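Local coordinates for beta-galactosidase (Geobacillus stearothermophilus, PDB 4OIF), which probably hydrolyses terminal non-reducing beta-D-galactose residues from beta-D-galactosides, as a zinc-containing member of glycoside hydrolase family 42 that assembles as a homotrimer, at residues 30-33 and 34-38; 53-56 and 57-61; 74-77 and 78-81. One frame throughout, in Å; residues are numbered along the deposited sequence.

Contact 1: 30-33 and 34-38; sequences PDIL and QADLE
Asp36 meets Ile32 and Leu33 one turn back along a single helix. Its backbone N donates to Ile32 O at 2.9 Å, while its carboxylate reaches back between the two aliphatic side chains: Asp36 OD2 lies 4.1 Å from Ile32 CG2 and 4.0 Å from Leu33 CD2. The first torsion accounts for this, since CG stands anti to the carbonyl carbon (chi1 -83°) and the acid is folded back over the preceding turn instead of reaching forward. Two further bonds of the same i to i+4 kind, Gln34 N to Pro30 O and Ala35 N to Asp31 O, complete the first turn. Helix 30-42 is the helical arm of a beta-alpha-beta crossover, connecting parallel strands 16-21 and 47-50 in the TIM-barrel domain. Ile32 and Asp36 are buried, and the acid is satisfied from beyond the helix: OD1 takes a salt bridge from Arg363 and a hydrogen bond from Trp362 NE1, and OD2 bonds to Tyr21 OH. With an alanine here, the indole N-H of Trp362 is likely to lose this acceptor and Arg363 this countercharge. The exposed Asp31 pairs through OD2 with Arg29. Buried Ile32 packs on Trp26, and Leu33 on Pro23.

Contact 2: 53-56 and 57-61; sequences FAWS and ALEPE
With CG anti to the backbone N in both Trp55 (chi1 -160°) and Glu59 (chi1 -169°), the two side chains leave the backbone side by side and pointing the same way. The glutamate is extended beyond CG, which carries its carboxylate level with the indole N-H. Trp55 NE1 donates to Glu59 OE1 at 3.1 Å in a nearly straight bond; the oxygen lies in the ring plane, and the N-H meets its anti side, tilted 26° from the carboxylate plane. Nearer the backbone, Glu59 CB touches the indole edge, 4.0 Å from Trp55 CD1. The other carboxylate oxygen, OE2, accepts from Gly63 N, so the acid is gripped through both carboxylate oxygens and its rotation is probably restricted. The backbone repeats the pairing, with Glu59 N bound to Trp55 O. Ala54, the N-cap residue, offers its carbonyl to Leu58 N at 2.8 Å and, weakly, to Ala57 N. At the exit, Pro60 CA makes a C-H...O contact of 3.2 Å with Ser56 O, and a water links Ser56 OG to Pro60 O. Phe53 touches Arg119 and Asn157, which probably bind substrate. Helix 55-58 follows strand 47-50: Trp55 packs against helix 127-144 at Thr133 and Ile136, Ala54 and Leu58 rest on Trp69 of helix 68-79, and Ser197 of a second subunit bonds to Ser56 N.

Contact 3: 74-77 and 78-81; sequences FDDI and YRIG
Asp76 OD1 and Arg79 NH1, 2.7 Å apart, form the shortest polar bond here, a salt bridge between side chains three residues apart on one helix. The two chains run side by side in the same direction. The oxygen meets the guanidinium at its edge and in its plane, yet the carboxylate itself is turned almost perpendicular to that plane (87°), so a single oxygen and a single nitrogen make the bridge, without the paired, coplanar arrangement of a bidentate one. The arginine reaches back because its chain, extended through CG and CD, bends at chi3 (88°). This arginine has a second deposited conformer, so the bridge described belongs to one of them and may be made only part of the time. The other oxygen of the acid, OD2, is held by Lys72 one turn earlier, so the carboxylate is shared between two positive groups, which would be expected to favour its charged form.

Beneath the side chains the helical bonding runs down. Tyr78 N to Phe74 O at 3.0 Å and Arg79 N to Asp75 O at 2.9 Å are sound, whereas Ile80 N to Asp76 O has lengthened to 3.4 Å and is weak. Ile80 CG1 comes within 3.2 Å of Ile77 O at the end of the helix. On the buried side, Phe74 stacks on Tyr144 and packs, with Ile77, against strand 83-87. The exposed Asp75 bonds through OD1 to His147.

Helix 68-79 finishes in a Schellman motif. Gly81, with positive phi (85°), is its C-prime residue: Gly81 N bonds to Tyr78 O at 2.9 Å, while Gly82 N turns back to Ile77 O. A side chain here would clash with the carbonyl oxygen of Ile80, so glycine suits the turn, and the Schellman motif leads the chain out of the helix toward strand 83-87.

In the fold
From the N terminus the three contacts come in series, none nesting within or crossing another, and each is local, closing no long loop. Contact 1 opens helix 30-42 after strand 16-21; contact 2 spans the short helix 55-58 that follows strand 47-50; contact 3 ends helix 68-79 ahead of strand 83-87. All lie on helices or turns that follow or precede the first parallel strands of the TIM-barrel domain. Contacts 1 and 3 touch directly: Leu37 CD1 packs 3.8 Å from Asp76 CB, and Leu37 CD2 3.8 Å from Ile80 CD1, joining helix 30-42 to helix 68-79 and the turn that ends it. Contact 2 stands apart, its nearest atoms about 8 Å from contact 3, and instead faces a second subunit.

Contact 1: 30-33 and 34-38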
ATOM      1  N   PRO A  30     -41.217  13.082  18.072  1.00 21.93           N
ATOM      2  CA  PRO A  30     -42.463  12.319  17.932  1.00 27.93           C
ATOM      3  C   PRO A  30     -43.104  12.497  16.554  1.00 17.09           C
ATOM      4  O   PRO A  30     -43.831  11.608  16.109  1.00 15.91           O
ATOM      5  CB  PRO A  30     -43.359  12.882  19.049  1.00 19.31           C
ATOM      6  CG  PRO A  30     -42.715  14.164  19.478  1.00 11.22           C
ATOM      7  CD  PRO A  30     -41.249  13.994  19.227  1.00 26.04           C
ATOM      8  N   ASP A  31     -42.817  13.607  15.882  1.00 14.46           N
ATOM      9  CA  ASP A  31     -43.329  13.806  14.533  1.00  8.59           C
ATOM     10  C   ASP A  31     -42.765  12.755  13.572  1.00 11.92           C
ATOM     11  O   ASP A  31     -43.506  12.170  12.779  1.00 25.30           O
ATOM     12  CB  ASP A  31     -43.011  15.213  14.040  1.00  7.10           C
ATOM     13  CG  ASP A  31     -41.537  15.497  14.013  1.00 17.51           C
ATOM     14  OD1 ASP A  31     -40.832  15.044  14.931  1.00 20.23           O
ATOM     15  OD2 ASP A  31     -41.077  16.155  13.057  1.00 31.96           O
ATOM     16  N   ILE A  32     -41.462  12.503  13.662  1.00 14.00           N
ATOM     17  CA  ILE A  32     -40.786  11.513  12.825  1.00 13.30           C
ATOM     18  C   ILE A  32     -41.290  10.097  13.127  1.00 15.78           C
ATOM     19  O   ILE A  32     -41.474   9.284  12.213  1.00  9.56           O
ATOM     20  CB  ILE A  32     -39.252  11.578  13.019  1.00 16.05           C
ATOM     21  CG1 ILE A  32     -38.721  12.947  12.584  1.00 12.39           C
ATOM     22  CG2 ILE A  32     -38.546  10.468  12.235  1.00  9.55           C
ATOM     23  CD1 ILE A  32     -38.783  13.163  11.084  1.00 10.28           C
ATOM     24  N   LEU A  33     -41.530   9.816  14.406  1.00 15.32           N
ATOM     25  CA  LEU A  33     -41.978   8.487  14.826  1.00 17.77           C
ATOM     26  C   LEU A  33     -43.408   8.257  14.367  1.00 16.90           C
ATOM     27  O   LEU A  33     -43.788   7.140  14.013  1.00 13.87           O
ATOM     28  CB  LEU A  33     -41.866   8.316  16.351  1.00 12.47           C
ATOM     29  CG  LEU A  33     -40.457   8.469  16.944  1.00 12.70           C
ATOM     30  CD1 LEU A  33     -40.471   8.307  18.449  1.00  8.96           C
ATOM     31  CD2 LEU A  33     -39.456   7.509  16.305  1.00  6.79           C
ATOM     32  N   GLN A  34     -44.193   9.327  14.353  1.00 14.40           N
ATOM     33  CA  GLN A  34     -45.554   9.245  13.852  1.00 26.55           C
ATOM     34  C   GLN A  34     -45.546   9.040  12.338  1.00 19.31           C
ATOM     35  O   GLN A  34     -46.301   8.229  11.803  1.00 17.48           O
ATOM     36  CB  GLN A  34     -46.329  10.501  14.225  1.00 28.89           C
ATOM     37  CG  GLN A  34     -47.831  10.385  14.090  1.00 36.38           C
ATOM     38  CD  GLN A  34     -48.545  11.496  14.846  1.00 65.76           C
ATOM     39  OE1 GLN A  34     -47.968  12.125  15.742  1.00 53.93           O
ATOM     40  NE2 GLN A  34     -49.805  11.742  14.494  1.00 72.53           N
ATOM     41  N   ALA A  35     -44.666   9.760  11.656  1.00 12.40           N
ATOM     42  CA  ALA A  35     -44.603   9.673  10.210  1.00 14.37           C
ATOM     43  C   ALA A  35     -44.157   8.277   9.798  1.00 18.16           C
ATOM     44  O   ALA A  35     -44.644   7.725   8.811  1.00 24.45           O
ATOM     45  CB  ALA A  35     -43.663  10.737   9.651  1.00 10.11           C
ATOM     46  N   ASP A  36     -43.240   7.714  10.578  1.00 15.95           N
ATOM     47  CA  ASP A  36     -42.744   6.359  10.376  1.00 13.75           C
ATOM     48  C   ASP A  36     -43.868   5.337  10.184  1.00 18.52           C
ATOM     49  O   ASP A  36     -43.792   4.493   9.295  1.00 10.67           O
ATOM     50  CB  ASP A  36     -41.867   5.935  11.564  1.00 13.67           C
ATOM     51  CG  ASP A  36     -40.431   6.425  11.437  1.00 17.69           C
ATOM     52  OD1 ASP A  36     -40.004   6.715  10.297  1.00  9.55           O
ATOM     53  OD2 ASP A  36     -39.733   6.517  12.474  1.00 11.37           O
ATOM     54  N   LEU A  37     -44.905   5.418  11.013  1.00 10.48           N
ATOM     55  CA  LEU A  37     -45.972   4.425  10.986  1.00  6.88           C
ATOM     56  C   LEU A  37     -46.804   4.542   9.701  1.00  9.73           C
ATOM     57  O   LEU A  37     -47.082   3.539   9.015  1.00 15.19           O
ATOM     58  CB  LEU A  37     -46.843   4.567  12.236  1.00  9.59           C
ATOM     59  CG  LEU A  37     -46.148   4.328  13.591  1.00 14.72           C
ATOM     60  CD1 LEU A  37     -47.064   4.590  14.802  1.00  9.86           C
ATOM     61  CD2 LEU A  37     -45.564   2.921  13.657  1.00  8.69           C
ATOM     62  N   GLU A  38     -47.171   5.775   9.365  1.00 14.44           N
ATOM     63  CA  GLU A  38     -47.900   6.078   8.139  1.00 15.90           C
ATOM     64  C   GLU A  38     -47.120   5.604   6.920  1.00 12.70           C
ATOM     65  O   GLU A  38     -47.669   4.956   6.019  1.00 15.00           O
ATOM     66  CB  GLU A  38     -48.180   7.584   8.046  1.00 17.39           C
ATOM     67  CG  GLU A  38     -49.011   8.118   9.217  1.00 11.83           C
ATOM     68  CD  GLU A  38     -48.806   9.596   9.497  1.00 35.92           C
ATOM     69  OE1 GLU A  38     -48.016  10.251   8.779  1.00 49.79           O
ATOM     70  OE2 GLU A  38     -49.430  10.101  10.459  1.00 51.73           O
TER

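Contact 2: 53-56 and 57-61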
ATOM      1  N   PHE A  53     -28.632  -1.632  18.014  1.00 10.03           N
ATOM      2  CA  PHE A  53     -27.614  -0.844  18.678  1.00  6.70           C
ATOM      3  C   PHE A  53     -28.227   0.050  19.740  1.00 13.66           C
ATOM      4  O   PHE A  53     -27.794   1.188  19.934  1.00 15.03           O
ATOM      5  CB  PHE A  53     -26.835  -0.027  17.650  1.00  9.20           C
ATOM      6  CG  PHE A  53     -26.195  -0.875  16.591  1.00 11.41           C
ATOM      7  CD1 PHE A  53     -25.066  -1.630  16.884  1.00 13.73           C
ATOM      8  CD2 PHE A  53     -26.733  -0.950  15.324  1.00 13.60           C
ATOM      9  CE1 PHE A  53     -24.469  -2.431  15.923  1.00 12.89           C
ATOM     10  CE2 PHE A  53     -26.144  -1.750  14.354  1.00 21.63           C
ATOM     11  CZ  PHE A  53     -25.012  -2.498  14.659  1.00 11.63           C
ATOM     12  N   ALA A  54     -29.207  -0.489  20.462  1.00 15.06           N
ATOM     13  CA  ALA A  54     -30.011   0.314  21.380  1.00  8.21           C
ATOM     14  C   ALA A  54     -29.633   0.188  22.860  1.00 10.90           C
ATOM     15  O   ALA A  54     -30.385   0.645  23.729  1.00 13.97           O
ATOM     16  CB  ALA A  54     -31.466  -0.035  21.199  1.00  8.44           C
ATOM     17  N   TRP A  55     -28.469  -0.392  23.149  1.00 10.05           N
ATOM     18  CA  TRP A  55     -28.056  -0.603  24.535  1.00  8.78           C
ATOM     19  C   TRP A  55     -28.008   0.713  25.314  1.00 10.24           C
ATOM     20  O   TRP A  55     -28.567   0.836  26.411  1.00  7.90           O
ATOM     21  CB  TRP A  55     -26.693  -1.300  24.593  1.00  5.91           C
ATOM     22  CG  TRP A  55     -26.419  -1.979  25.925  1.00  8.45           C
ATOM     23  CD1 TRP A  55     -26.952  -1.653  27.140  1.00  5.23           C
ATOM     24  CD2 TRP A  55     -25.556  -3.102  26.160  1.00  8.43           C
ATOM     25  NE1 TRP A  55     -26.468  -2.493  28.116  1.00 10.74           N
ATOM     26  CE2 TRP A  55     -25.616  -3.396  27.541  1.00  5.97           C
ATOM     27  CE3 TRP A  55     -24.737  -3.885  25.337  1.00  6.39           C
ATOM     28  CZ2 TRP A  55     -24.892  -4.437  28.116  1.00  8.00           C
ATOM     29  CZ3 TRP A  55     -24.022  -4.923  25.913  1.00  9.13           C
ATOM     30  CH2 TRP A  55     -24.106  -5.191  27.289  1.00  4.98           C
ATOM     31  N   SER A  56     -27.345   1.697  24.730  1.00  7.45           N
ATOM     32  CA  SER A  56     -27.198   2.987  25.368  1.00  5.75           C
ATOM     33  C   SER A  56     -28.559   3.670  25.546  1.00 10.18           C
ATOM     34  O   SER A  56     -28.720   4.503  26.430  1.00  9.04           O
ATOM     35  CB  SER A  56     -26.241   3.857  24.550  1.00 10.52           C
ATOM     36  OG  SER A  56     -26.376   5.220  24.871  1.00 20.27           O
ATOM     37  N   ALA A  57     -29.538   3.312  24.719  1.00 10.27           N
ATOM     38  CA  ALA A  57     -30.881   3.868  24.859  1.00  8.67           C
ATOM     39  C   ALA A  57     -31.682   3.101  25.898  1.00 12.32           C
ATOM     40  O   ALA A  57     -32.599   3.644  26.509  1.00 12.47           O
ATOM     41  CB  ALA A  57     -31.611   3.856  23.523  1.00  8.77           C
ATOM     42  N   LEU A  58     -31.344   1.827  26.069  1.00  7.20           N
ATOM     43  CA  LEU A  58     -32.028   0.964  27.016  1.00  7.51           C
ATOM     44  C   LEU A  58     -31.436   1.111  28.417  1.00 14.68           C
ATOM     45  O   LEU A  58     -32.148   1.043  29.418  1.00  9.46           O
ATOM     46  CB  LEU A  58     -31.936  -0.493  26.564  1.00  7.28           C
ATOM     47  CG  LEU A  58     -32.730  -0.804  25.301  1.00  7.52           C
ATOM     48  CD1 LEU A  58     -32.391  -2.189  24.780  1.00  6.49           C
ATOM     49  CD2 LEU A  58     -34.203  -0.701  25.638  1.00 10.32           C
ATOM     50  N   GLU A  59     -30.125   1.305  28.485  1.00  8.82           N
ATOM     51  CA  GLU A  59     -29.454   1.449  29.768  1.00  8.10           C
ATOM     52  C   GLU A  59     -28.465   2.606  29.655  1.00  5.83           C
ATOM     53  O   GLU A  59     -27.262   2.402  29.504  1.00  5.13           O
ATOM     54  CB  GLU A  59     -28.762   0.136  30.161  1.00  9.43           C
ATOM     55  CG  GLU A  59     -28.255   0.067  31.596  1.00 10.34           C
ATOM     56  CD  GLU A  59     -27.628  -1.288  31.946  1.00 13.26           C
ATOM     57  OE1 GLU A  59     -27.476  -2.131  31.037  1.00  7.63           O
ATOM     58  OE2 GLU A  59     -27.283  -1.502  33.130  1.00 13.42           O
ATOM     59  N   PRO A  60     -28.984   3.836  29.703  1.00  7.30           N
ATOM     60  CA  PRO A  60     -28.179   5.039  29.491  1.00  9.45           C
ATOM     61  C   PRO A  60     -27.018   5.139  30.479  1.00 13.09           C
ATOM     62  O   PRO A  60     -25.915   5.544  30.113  1.00  5.93           O
ATOM     63  CB  PRO A  60     -29.193   6.170  29.688  1.00  5.46           C
ATOM     64  CG  PRO A  60     -30.327   5.559  30.380  1.00  6.30           C
ATOM     65  CD  PRO A  60     -30.399   4.170  29.898  1.00  7.15           C
ATOM     66  N   GLU A  61     -27.273   4.754  31.722  1.00  9.51           N
ATOM     67  CA  GLU A  61     -26.210   4.552  32.693  1.00 14.51           C
ATOM     68  C   GLU A  61     -26.403   3.186  33.332  1.00 12.63           C
ATOM     69  O   GLU A  61     -27.490   2.617  33.227  1.00 11.97           O
ATOM     70  CB  GLU A  61     -26.218   5.671  33.736  1.00 17.68           C
ATOM     71  CG  GLU A  61     -25.929   7.025  33.121  1.00 20.71           C
ATOM     72  CD  GLU A  61     -26.416   8.167  33.967  1.00 42.81           C
ATOM     73  OE1 GLU A  61     -26.995   7.902  35.047  1.00 39.92           O
ATOM     74  OE2 GLU A  61     -26.216   9.328  33.542  1.00 52.61           O
TER
HETATM   75  O   HOH W   1     -28.249   2.997  21.895  1.00 11.31           O
HETATM   76  O   HOH W   2     -25.025   5.366  27.584  1.00 20.45           O

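Contact 3: 74-77 and 78-81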
ATOM      1  N   PHE A  74     -43.178  -1.336  20.338  1.00  8.22           N
ATOM      2  CA  PHE A  74     -43.809  -2.654  20.165  1.00 10.71           C
ATOM      3  C   PHE A  74     -45.297  -2.508  19.964  1.00  8.41           C
ATOM      4  O   PHE A  74     -45.888  -3.107  19.038  1.00  6.54           O
ATOM      5  CB  PHE A  74     -43.565  -3.564  21.367  1.00  9.57           C
ATOM      6  CG  PHE A  74     -42.382  -4.485  21.210  1.00 16.18           C
ATOM      7  CD1 PHE A  74     -41.095  -4.040  21.487  1.00  9.31           C
ATOM      8  CD2 PHE A  74     -42.561  -5.800  20.809  1.00  8.43           C
ATOM      9  CE1 PHE A  74     -40.007  -4.881  21.352  1.00  8.06           C
ATOM     10  CE2 PHE A  74     -41.476  -6.646  20.672  1.00 11.91           C
ATOM     11  CZ  PHE A  74     -40.192  -6.183  20.948  1.00  5.85           C
ATOM     12  N   ASP A  75     -45.900  -1.692  20.827  1.00 11.46           N
ATOM     13  CA  ASP A  75     -47.337  -1.472  20.733  1.00 10.16           C
ATOM     14  C   ASP A  75     -47.709  -0.816  19.404  1.00  8.95           C
ATOM     15  O   ASP A  75     -48.632  -1.262  18.745  1.00  9.94           O
ATOM     16  CB  ASP A  75     -47.844  -0.642  21.910  1.00  3.57           C
ATOM     17  CG  ASP A  75     -47.947  -1.461  23.189  1.00 21.56           C
ATOM     18  OD1 ASP A  75     -47.816  -2.706  23.106  1.00  9.93           O
ATOM     19  OD2 ASP A  75     -48.160  -0.867  24.273  1.00 19.33           O
ATOM     20  N   ASP A  76     -46.972   0.217  19.013  1.00  9.11           N
ATOM     21  CA  ASP A  76     -47.258   0.983  17.799  1.00 12.58           C
ATOM     22  C   ASP A  76     -47.124   0.148  16.535  1.00 14.45           C
ATOM     23  O   ASP A  76     -47.936   0.255  15.615  1.00 11.35           O
ATOM     24  CB  ASP A  76     -46.324   2.195  17.684  1.00  8.43           C
ATOM     25  CG  ASP A  76     -46.716   3.316  18.602  1.00  9.14           C
ATOM     26  OD1 ASP A  76     -47.822   3.249  19.161  1.00 11.66           O
ATOM     27  OD2 ASP A  76     -45.938   4.276  18.750  1.00 11.03           O
ATOM     28  N   ILE A  77     -46.073  -0.657  16.470  1.00 12.53           N
ATOM     29  CA  ILE A  77     -45.860  -1.465  15.287  1.00  9.16           C
ATOM     30  C   ILE A  77     -46.952  -2.507  15.236  1.00 13.45           C
ATOM     31  O   ILE A  77     -47.500  -2.776  14.156  1.00 15.73           O
ATOM     32  CB  ILE A  77     -44.468  -2.099  15.291  1.00  8.44           C
ATOM     33  CG1 ILE A  77     -43.436  -1.034  14.926  1.00  8.94           C
ATOM     34  CG2 ILE A  77     -44.386  -3.294  14.332  1.00  7.96           C
ATOM     35  CD1 ILE A  77     -42.034  -1.478  15.164  1.00 21.18           C
ATOM     36  N   TYR A  78     -47.294  -3.064  16.400  1.00  7.59           N
ATOM     37  CA  TYR A  78     -48.385  -4.034  16.463  1.00 10.11           C
ATOM     38  C   TYR A  78     -49.713  -3.414  15.971  1.00 11.60           C
ATOM     39  O   TYR A  78     -50.473  -4.035  15.228  1.00 11.80           O
ATOM     40  CB  TYR A  78     -48.527  -4.572  17.896  1.00 10.22           C
ATOM     41  CG  TYR A  78     -49.514  -5.716  18.055  1.00 14.81           C
ATOM     42  CD1 TYR A  78     -49.416  -6.860  17.269  1.00 13.92           C
ATOM     43  CD2 TYR A  78     -50.525  -5.665  19.008  1.00 12.73           C
ATOM     44  CE1 TYR A  78     -50.307  -7.904  17.413  1.00  8.80           C
ATOM     45  CE2 TYR A  78     -51.422  -6.713  19.160  1.00 13.28           C
ATOM     46  CZ  TYR A  78     -51.305  -7.825  18.354  1.00 11.16           C
ATOM     47  OH  TYR A  78     -52.179  -8.876  18.484  1.00 19.19           O
ATOM     48  N   ARG A  79     -49.956  -2.170  16.362  1.00 11.59           N
ATOM     49  CA  ARG A  79     -51.197  -1.469  16.045  0.57 12.44           C
ATOM     50  C   ARG A  79     -51.446  -1.394  14.543  1.00 13.13           C
ATOM     51  O   ARG A  79     -52.564  -1.593  14.083  1.00 14.99           O
ATOM     52  CB  ARG A  79     -51.166  -0.059  16.645  0.57  9.73           C
ATOM     53  CG  ARG A  79     -52.502   0.655  16.671  0.57  9.71           C
ATOM     54  CD  ARG A  79     -52.414   1.982  17.439  0.57 10.37           C
ATOM     55  NE  ARG A  79     -52.025   3.093  16.578  0.57 10.81           N
ATOM     56  CZ  ARG A  79     -50.913   3.798  16.714  0.57  7.06           C
ATOM     57  NH1 ARG A  79     -50.071   3.534  17.692  0.57  8.14           N
ATOM     58  NH2 ARG A  79     -50.651   4.780  15.871  0.57 16.79           N
ATOM     59  N   ILE A  80     -50.397  -1.101  13.782  1.00 14.01           N
ATOM     60  CA  ILE A  80     -50.523  -0.998  12.329  1.00 10.98           C
ATOM     61  C   ILE A  80     -50.354  -2.353  11.638  1.00 10.82           C
ATOM     62  O   ILE A  80     -50.149  -2.418  10.430  1.00 16.76           O
ATOM     63  CB  ILE A  80     -49.499  -0.010  11.731  1.00 16.45           C
ATOM     64  CG1 ILE A  80     -48.072  -0.514  11.956  1.00 13.76           C
ATOM     65  CG2 ILE A  80     -49.679   1.379  12.332  1.00  7.60           C
ATOM     66  CD1 ILE A  80     -47.031   0.331  11.297  1.00  4.68           C
ATOM     67  N   GLY A  81     -50.422  -3.434  12.405  1.00  9.76           N
ATOM     68  CA  GLY A  81     -50.421  -4.765  11.824  1.00  3.07           C
ATOM     69  C   GLY A  81     -49.047  -5.338  11.544  1.00  6.63           C
ATOM     70  O   GLY A  81     -48.913  -6.241  10.728  1.00  8.49           O
TER